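PDB 1WU2: molybdopterin biosynthesis moeA protein from Pyrococcus horikoshii, which probably acts late in molybdenum cofactor biosynthesis, promoting the insertion of molybdenum into molybdopterin. Local coordinates for residues E83-G88 against I101-G106; A115-E120 against R133-G138; A41-T46 against G151-R156. All blocks are in the same frame, centred on the assembly; numbering follows the deposited sequence.

Interaction 1: residues E83-G88 against I101-G106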
loop_
_atom_site.group_PDB
_atom_site.type_symbol
_atom_site.label_atom_id
_atom_site.label_comp_id
_atom_site.label_asym_id
_atom_site.label_seq_id
_atom_site.Cartn_x
_atom_site.Cartn_y
_atom_site.Cartn_z
ATOM N N GLU A 83 -15.795 29.343 -43.498
ATOM C CA GLU A 83 -16.130 27.918 -43.450
ATOM C C GLU A 83 -16.709 27.483 -42.106
ATOM O O GLU A 83 -16.421 28.072 -41.066
ATOM C CB GLU A 83 -14.893 27.068 -43.765
ATOM C CG GLU A 83 -15.155 25.566 -43.760
ATOM C CD GLU A 83 -13.960 24.741 -44.186
ATOM O OE1 GLU A 83 -12.814 25.151 -43.910
ATOM O OE2 GLU A 83 -14.174 23.665 -44.786
ATOM N N GLU A 84 -17.538 26.445 -42.156
ATOM C CA GLU A 84 -17.995 25.734 -40.974
ATOM C C GLU A 84 -17.709 24.250 -41.178
ATOM O O GLU A 84 -18.300 23.610 -42.050
ATOM C CB GLU A 84 -19.490 25.965 -40.752
ATOM C CG GLU A 84 -19.880 27.434 -40.715
ATOM C CD GLU A 84 -21.281 27.657 -40.184
ATOM O OE1 GLU A 84 -22.140 26.763 -40.349
ATOM O OE2 GLU A 84 -21.523 28.735 -39.604
ATOM N N VAL A 85 -16.788 23.718 -40.379
ATOM C CA VAL A 85 -16.337 22.338 -40.502
ATOM C C VAL A 85 -17.360 21.421 -39.831
ATOM O O VAL A 85 -17.601 21.556 -38.632
ATOM C CB VAL A 85 -14.952 22.138 -39.835
ATOM C CG1 VAL A 85 -14.451 20.709 -40.023
ATOM C CG2 VAL A 85 -13.933 23.135 -40.384
ATOM N N PRO A 86 -17.965 20.497 -40.585
ATOM C CA PRO A 86 -18.899 19.523 -39.996
ATOM C C PRO A 86 -18.219 18.610 -38.979
ATOM O O PRO A 86 -16.991 18.627 -38.868
ATOM C CB PRO A 86 -19.377 18.705 -41.204
ATOM C CG PRO A 86 -19.040 19.521 -42.401
ATOM C CD PRO A 86 -17.824 20.305 -42.041
ATOM N N ALA A 87 -19.011 17.823 -38.256
ATOM C CA ALA A 87 -18.487 16.955 -37.200
ATOM C C ALA A 87 -17.534 15.886 -37.752
ATOM O O ALA A 87 -17.842 15.221 -38.741
ATOM C CB ALA A 87 -19.635 16.301 -36.436
ATOM N N GLY A 88 -16.373 15.743 -37.111
ATOM C CA GLY A 88 -15.383 14.750 -37.499
ATOM C C GLY A 88 -14.663 15.017 -38.815
ATOM O O GLY A 88 -14.032 14.114 -39.367
ATOM N N ILE A 101 -12.939 30.374 -38.814
ATOM C CA ILE A 101 -13.534 29.115 -39.269
ATOM C C ILE A 101 -14.229 28.413 -38.111
ATOM O O ILE A 101 -13.573 27.930 -37.196
ATOM C CB ILE A 101 -12.448 28.187 -39.883
ATOM C CG1 ILE A 101 -11.924 28.780 -41.193
ATOM C CG2 ILE A 101 -13.003 26.773 -40.121
ATOM C CD1 ILE A 101 -10.730 28.050 -41.771
ATOM N N LYS A 102 -15.556 28.355 -38.156
ATOM C CA LYS A 102 -16.329 27.628 -37.151
ATOM C C LYS A 102 -15.874 26.175 -37.035
ATOM O O LYS A 102 -15.832 25.452 -38.029
ATOM C CB LYS A 102 -17.823 27.666 -37.483
ATOM C CG LYS A 102 -18.727 27.293 -36.315
ATOM C CD LYS A 102 -20.188 27.603 -36.624
ATOM C CE LYS A 102 -21.017 27.738 -35.358
ATOM N NZ LYS A 102 -21.256 26.419 -34.725
ATOM N N VAL A 103 -15.517 25.769 -35.820
ATOM C CA VAL A 103 -15.158 24.386 -35.526
ATOM C C VAL A 103 -15.954 23.849 -34.339
ATOM O O VAL A 103 -16.615 24.599 -33.628
ATOM C CB VAL A 103 -13.645 24.243 -35.230
ATOM C CG1 VAL A 103 -12.833 24.496 -36.486
ATOM C CG2 VAL A 103 -13.199 25.181 -34.095
ATOM N N LEU A 104 -15.896 22.536 -34.150
ATOM C CA LEU A 104 -16.434 21.888 -32.956
ATOM C C LEU A 104 -15.275 21.396 -32.098
ATOM O O LEU A 104 -14.127 21.397 -32.540
ATOM C CB LEU A 104 -17.334 20.715 -33.345
ATOM C CG LEU A 104 -18.624 21.093 -34.082
ATOM C CD1 LEU A 104 -19.201 19.885 -34.813
ATOM C CD2 LEU A 104 -19.651 21.676 -33.120
ATOM N N THR A 105 -15.581 20.982 -30.871
ATOM C CA THR A 105 -14.584 20.413 -29.966
ATOM C C THR A 105 -14.046 19.122 -30.569
ATOM O O THR A 105 -14.818 18.291 -31.039
ATOM C CB THR A 105 -15.206 20.114 -28.587
ATOM O OG1 THR A 105 -15.770 21.306 -28.027
ATOM C CG2 THR A 105 -14.136 19.701 -27.574
ATOM N N GLY A 106 -12.724 18.963 -30.558
ATOM C CA GLY A 106 -12.072 17.813 -31.159
ATOM C C GLY A 106 -11.519 18.084 -32.551
ATOM O O GLY A 106 -10.600 17.401 -32.998
#
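Glu84 and Lys102 face each other across a parallel pair of strands and offer a worked example of how two long polar side chains make contact chiefly through their carbon stems. CB of Glu84 starts 4.0 Å from CB of Lys102. The next atom, CG, comes a little closer to that same methylene, and the carboxylate carbon then lies beside CD of the lysine. At the tip, OE2 stands 3.5 Å from CD of Lys102, so the carboxylate meets the aliphatic stem while the ammonium lies farther on, with NZ 5.4 Å from OE2. Each charged end has its main partner outside the pair: OE2 of Glu84 forms a salt bridge with Arg124, and NZ of Lys102 lies at OE1 of Gln119, a probable hydrogen bond. The lysine runs extended until its last torsion, where a bend (chi4 -73°) turns the ammonium off the line of the stem.

Beneath these side chains the backbone supplies a nearly straight bond from N of Val85 to O of Lys102, 3.1 Å long with 171° at the hydrogen. A weak, bent one runs from N of Lys102 to O of Glu83. On the face that carries Glu83 and Ile101, CB of Glu83 lies next to CG2 of Ile101; just past the strand end, CG2 of Val85 meets the same methyl at 3.8 Å. Past the paired residues the chains separate. Leu104 bridges the widening gap with CD1, which reaches CA and CB of Ala87 (4.0 Å to CB).

Strand 99-103 also pairs with strand 60-63, through backbone bonds of Ile101 with Ala62 and Val103 with Gly60. The contact is thus the parallel step inside an otherwise antiparallel mixed sheet, in the beta-rich lobe of the MoeA N-terminal region.

Interaction 2: residues A115-E120 against R133-G138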
loop_
_atom_site.group_PDB
_atom_site.type_symbol
_atom_site.label_atom_id
_atom_site.label_comp_id
_atom_site.label_asym_id
_atom_site.label_seq_id
_atom_site.Cartn_x
_atom_site.Cartn_y
_atom_site.Cartn_z
ATOM N N ALA A 115 -5.690 30.177 -32.394
ATOM C CA ALA A 115 -6.602 30.309 -31.256
ATOM C C ALA A 115 -8.045 29.968 -31.626
ATOM O O ALA A 115 -8.404 29.930 -32.800
ATOM C CB ALA A 115 -6.527 31.720 -30.686
ATOM N N VAL A 116 -8.861 29.711 -30.607
ATOM C CA VAL A 116 -10.291 29.465 -30.782
ATOM C C VAL A 116 -11.088 30.243 -29.729
ATOM O O VAL A 116 -10.768 30.209 -28.542
ATOM C CB VAL A 116 -10.637 27.959 -30.694
ATOM C CG1 VAL A 116 -12.130 27.733 -30.927
ATOM C CG2 VAL A 116 -9.821 27.153 -31.705
ATOM N N ILE A 117 -12.123 30.944 -30.187
ATOM C CA ILE A 117 -13.004 31.721 -29.316
ATOM C C ILE A 117 -14.333 30.991 -29.167
ATOM O O ILE A 117 -14.897 30.516 -30.146
ATOM C CB ILE A 117 -13.221 33.166 -29.871
ATOM C CG1 ILE A 117 -14.123 33.987 -28.936
ATOM C CG2 ILE A 117 -13.829 33.153 -31.289
ATOM C CD1 ILE A 117 -13.375 34.836 -27.943
HETATM N N MSE A 118 -14.825 30.908 -27.935
HETATM C CA MSE A 118 -16.102 30.257 -27.649
HETATM C C MSE A 118 -17.232 30.900 -28.447
HETATM O O MSE A 118 -17.260 32.117 -28.633
HETATM C CB MSE A 118 -16.423 30.355 -26.161
HETATM C CG MSE A 118 -15.438 29.637 -25.267
HETATM SE SE MSE A 118 -16.043 29.642 -23.433
HETATM C CE MSE A 118 -17.386 28.248 -23.564
ATOM N N GLN A 119 -18.151 30.061 -28.921
ATOM C CA GLN A 119 -19.305 30.496 -29.716
ATOM C C GLN A 119 -20.079 31.626 -29.048
ATOM O O GLN A 119 -20.413 32.632 -29.674
ATOM C CB GLN A 119 -20.269 29.319 -29.908
ATOM C CG GLN A 119 -20.368 28.800 -31.325
ATOM C CD GLN A 119 -20.972 27.408 -31.386
ATOM O OE1 GLN A 119 -20.639 26.625 -32.269
ATOM N NE2 GLN A 119 -21.858 27.099 -30.444
ATOM N N GLU A 120 -20.368 31.424 -27.768
ATOM C CA GLU A 120 -21.234 32.318 -26.996
ATOM C C GLU A 120 -20.593 33.672 -26.673
ATOM O O GLU A 120 -21.298 34.631 -26.364
ATOM C CB GLU A 120 -21.709 31.639 -25.695
ATOM C CG GLU A 120 -20.792 30.545 -25.138
ATOM C CD GLU A 120 -21.164 29.141 -25.600
ATOM O OE1 GLU A 120 -22.201 28.974 -26.275
ATOM O OE2 GLU A 120 -20.412 28.197 -25.284
ATOM N N ARG A 133 -13.108 41.333 -26.772
ATOM C CA ARG A 133 -11.937 41.261 -25.897
ATOM C C ARG A 133 -10.765 40.529 -26.557
ATOM O O ARG A 133 -10.975 39.658 -27.401
ATOM C CB ARG A 133 -12.309 40.557 -24.589
ATOM C CG ARG A 133 -12.551 41.497 -23.421
ATOM C CD ARG A 133 -14.000 41.920 -23.257
ATOM N NE ARG A 133 -14.145 43.155 -22.486
ATOM C CZ ARG A 133 -15.296 43.596 -21.975
ATOM N NH1 ARG A 133 -16.427 42.914 -22.144
ATOM N NH2 ARG A 133 -15.321 44.733 -21.286
ATOM N N PRO A 134 -9.533 40.869 -26.171
ATOM C CA PRO A 134 -8.351 40.222 -26.751
ATOM C C PRO A 134 -8.251 38.726 -26.451
ATOM O O PRO A 134 -8.428 38.299 -25.309
ATOM C CB PRO A 134 -7.177 40.979 -26.115
ATOM C CG PRO A 134 -7.763 42.239 -25.595
ATOM C CD PRO A 134 -9.155 41.894 -25.182
ATOM N N VAL A 135 -7.960 37.954 -27.495
ATOM C CA VAL A 135 -7.814 36.511 -27.412
ATOM C C VAL A 135 -6.326 36.174 -27.376
ATOM O O VAL A 135 -5.552 36.671 -28.193
ATOM C CB VAL A 135 -8.482 35.823 -28.627
ATOM C CG1 VAL A 135 -8.239 34.315 -28.617
ATOM C CG2 VAL A 135 -9.974 36.127 -28.648
ATOM N N ALA A 136 -5.932 35.332 -26.425
ATOM C CA ALA A 136 -4.539 34.916 -26.283
ATOM C C ALA A 136 -4.171 33.882 -27.348
ATOM O O ALA A 136 -5.022 33.091 -27.753
ATOM C CB ALA A 136 -4.306 34.336 -24.900
ATOM N N PRO A 137 -2.920 33.896 -27.814
ATOM C CA PRO A 137 -2.407 32.802 -28.647
ATOM C C PRO A 137 -2.440 31.473 -27.893
ATOM O O PRO A 137 -1.916 31.378 -26.785
ATOM C CB PRO A 137 -0.961 33.225 -28.944
ATOM C CG PRO A 137 -0.935 34.694 -28.718
ATOM C CD PRO A 137 -1.911 34.954 -27.623
ATOM N N GLY A 138 -3.075 30.471 -28.490
ATOM C CA GLY A 138 -3.192 29.152 -27.892
ATOM C C GLY A 138 -4.427 29.003 -27.023
ATOM O O GLY A 138 -4.560 28.011 -26.309
#
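Val135 directs its two methyls at two different residues of strand 115-118, and that fork makes both of its side-chain contacts. CG1, which lies opposite the backbone N (chi1 175°), meets CB of Ala115 at 3.7 Å. CG2, beside the backbone N, meets CD1 of Ile117 at the same separation. The two targets are alternate residues, so the valine spans a two-residue step of the strand.

The partners approach differently. Ala115 has its CB directed toward the loop and makes contact with no further reach. Ile117 sets off across the line between the segments; with CG1 opposite the backbone N (chi1 -179°), its longer branch swings CD1 alone to the valine, the two side chains lying at a slant to each other.

The methyl of Ala115 also touches the loop backbone, with CB 3.6 Å from O of Ala136. Farther along, Gly138 brings its amide N near the same methyl, and its backbone bonds to Asn114, just before the strand. Val135 itself is held by its own amide, which bonds to OG1 of Thr68, and its side chain also packs on Ile63 of strand 60-63. Ile117 lies on Tyr61 of that strand.

Strand 115-118 ends one side of the six-stranded sheet, and the loop 133-138 closes over the residues there. Between the two segments the contact is carbon packing, with no hydrogen bond between them, which implies that close fit and burial join them directly, while hydrogen bonds to neighbouring residues fix the loop's path.

Interaction 3: residues A41-T46 against G151-R156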
loop_
_atom_site.group_PDB
_atom_site.type_symbol
_atom_site.label_atom_id
_atom_site.label_comp_id
_atom_site.label_asym_id
_atom_site.label_seq_id
_atom_site.Cartn_x
_atom_site.Cartn_y
_atom_site.Cartn_z
ATOM N N ALA A 41 11.248 -2.363 -15.307
ATOM C CA ALA A 41 12.659 -2.652 -15.556
ATOM C C ALA A 41 13.392 -1.469 -16.180
ATOM O O ALA A 41 14.609 -1.345 -16.033
ATOM C CB ALA A 41 12.791 -3.866 -16.458
ATOM N N GLU A 42 12.653 -0.618 -16.886
ATOM C CA GLU A 42 13.241 0.512 -17.604
ATOM C C GLU A 42 12.264 1.680 -17.755
ATOM O O GLU A 42 11.074 1.552 -17.466
ATOM C CB GLU A 42 13.709 0.056 -18.994
ATOM C CG GLU A 42 12.599 -0.520 -19.870
ATOM C CD GLU A 42 13.103 -1.060 -21.200
ATOM O OE1 GLU A 42 13.952 -0.391 -21.840
ATOM O OE2 GLU A 42 12.645 -2.151 -21.613
ATOM N N ASP A 43 12.786 2.817 -18.208
ATOM C CA ASP A 43 11.956 3.946 -18.618
ATOM C C ASP A 43 11.029 3.516 -19.759
ATOM O O ASP A 43 11.427 2.745 -20.636
ATOM C CB ASP A 43 12.828 5.114 -19.104
ATOM C CG ASP A 43 13.557 5.838 -17.972
ATOM O OD1 ASP A 43 13.193 5.690 -16.784
ATOM O OD2 ASP A 43 14.515 6.598 -18.192
ATOM N N ILE A 44 9.798 4.018 -19.733
ATOM C CA ILE A 44 8.826 3.809 -20.800
ATOM C C ILE A 44 8.730 5.114 -21.576
ATOM O O ILE A 44 8.352 6.142 -21.022
ATOM C CB ILE A 44 7.447 3.426 -20.209
ATOM C CG1 ILE A 44 7.547 2.155 -19.358
ATOM C CG2 ILE A 44 6.414 3.244 -21.315
ATOM C CD1 ILE A 44 7.984 0.918 -20.116
ATOM N N VAL A 45 9.100 5.069 -22.851
ATOM C CA VAL A 45 9.047 6.232 -23.728
ATOM C C VAL A 45 7.920 6.046 -24.734
ATOM O O VAL A 45 7.846 5.020 -25.408
ATOM C CB VAL A 45 10.376 6.431 -24.492
ATOM C CG1 VAL A 45 10.323 7.692 -25.347
ATOM C CG2 VAL A 45 11.547 6.493 -23.523
ATOM N N THR A 46 7.042 7.036 -24.822
ATOM C CA THR A 46 5.952 7.028 -25.792
ATOM C C THR A 46 6.456 7.275 -27.216
ATOM O O THR A 46 7.360 8.079 -27.428
ATOM C CB THR A 46 4.868 8.075 -25.397
ATOM O OG1 THR A 46 3.807 8.070 -26.354
ATOM C CG2 THR A 46 5.389 9.509 -25.459
ATOM N N GLY A 151 8.401 10.783 -27.809
ATOM C CA GLY A 151 9.768 10.660 -27.333
ATOM C C GLY A 151 9.975 11.144 -25.904
ATOM O O GLY A 151 11.089 11.472 -25.516
ATOM N N GLU A 152 8.898 11.190 -25.125
ATOM C CA GLU A 152 8.942 11.654 -23.743
ATOM C C GLU A 152 8.815 10.462 -22.804
ATOM O O GLU A 152 8.089 9.512 -23.100
ATOM C CB GLU A 152 7.790 12.627 -23.499
ATOM C CG GLU A 152 7.902 13.479 -22.250
ATOM C CD GLU A 152 6.814 14.539 -22.186
ATOM O OE1 GLU A 152 5.649 14.187 -21.885
ATOM O OE2 GLU A 152 7.123 15.724 -22.447
ATOM N N VAL A 153 9.532 10.512 -21.682
ATOM C CA VAL A 153 9.407 9.502 -20.636
ATOM C C VAL A 153 8.103 9.752 -19.885
ATOM O O VAL A 153 7.894 10.840 -19.355
ATOM C CB VAL A 153 10.600 9.535 -19.642
ATOM C CG1 VAL A 153 10.390 8.541 -18.496
ATOM C CG2 VAL A 153 11.903 9.236 -20.359
ATOM N N VAL A 154 7.229 8.745 -19.869
ATOM C CA VAL A 154 5.939 8.811 -19.178
ATOM C C VAL A 154 5.953 8.054 -17.846
ATOM O O VAL A 154 5.210 8.400 -16.930
ATOM C CB VAL A 154 4.780 8.280 -20.071
ATOM C CG1 VAL A 154 4.799 8.967 -21.428
ATOM C CG2 VAL A 154 4.849 6.760 -20.248
ATOM N N LEU A 155 6.783 7.018 -17.754
ATOM C CA LEU A 155 6.962 6.261 -16.516
ATOM C C LEU A 155 8.437 5.930 -16.316
ATOM O O LEU A 155 9.072 5.357 -17.199
ATOM C CB LEU A 155 6.157 4.962 -16.559
ATOM C CG LEU A 155 4.638 5.092 -16.427
ATOM C CD1 LEU A 155 3.962 3.795 -16.846
ATOM C CD2 LEU A 155 4.246 5.463 -15.011
ATOM N N ARG A 156 8.970 6.282 -15.149
ATOM C CA ARG A 156 10.381 6.065 -14.846
ATOM C C ARG A 156 10.644 4.626 -14.441
ATOM O O ARG A 156 9.734 3.908 -14.021
ATOM C CB ARG A 156 10.850 6.984 -13.713
ATOM C CG ARG A 156 10.669 8.471 -13.971
ATOM C CD ARG A 156 11.695 9.071 -14.916
ATOM N NE ARG A 156 11.352 10.452 -15.268
ATOM C CZ ARG A 156 11.857 11.123 -16.302
ATOM N NH1 ARG A 156 12.755 10.564 -17.110
ATOM N NH2 ARG A 156 11.467 12.374 -16.528
#
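Ile44 and Leu155 form a hydrogen-bonded pair in a short two-stranded antiparallel ribbon, interrupted by a beta bulge: the register slips by one residue before Val45 pairs with Val153. Four backbone bonds stitch the ribbon. N of Ile44 bonds to O of Leu155 at 3.0 Å, and N of Val154 returns to O of Ile44 with the hydrogen angle at 166°. Beyond the bulge, N of Thr46 reaches O of Glu152, and N of Gly151 reaches O of Thr46 at 2.9 Å.

Side chains fill in around this ladder. Ile44 CG2 meets Val154 CG2 at 4.0 Å, while CG1 of Val45, opposite its backbone N (chi1 -177°), rests against C of Gly151 at 3.5 Å. Farther out, helix 163-171 backs the ribbon, with Leu169 touching both Ile44 and Leu155. Leu370 of the second subunit also packs on Leu155, tying the ribbon to the dimer.

At the Asp43-Arg156 end of the ribbon Asp43 OD1 accepts a hydrogen bond from N of Lys157, and its OD2 stays 4.5 Å from NH1 of Arg156, too far for a salt bridge, though the charges are opposite. Val153 CG1 sits 3.2 Å above the plane of the Arg156 guanidinium, offset toward its rim.

In the fold
Interactions 1 and 2 belong to one sheet and lie in series along the chain, their centres 15 Å apart. They touch at two points: Lys102 NZ lies a short 2.5 Å from Gln119 OE1, and Val103 CG2 packs on Val116 CG1 at 4.2 Å. Interaction 3 is remote, its centre about 35 Å from each of the others, with nearest atoms about 18 Å from interaction 1 and about 17 Å from interaction 2. Its two segments bracket both in sequence: the chain leaves 41-46, builds the distal sheet lobe, and returns at 151-156. All three lie in the MoeA N-terminal region.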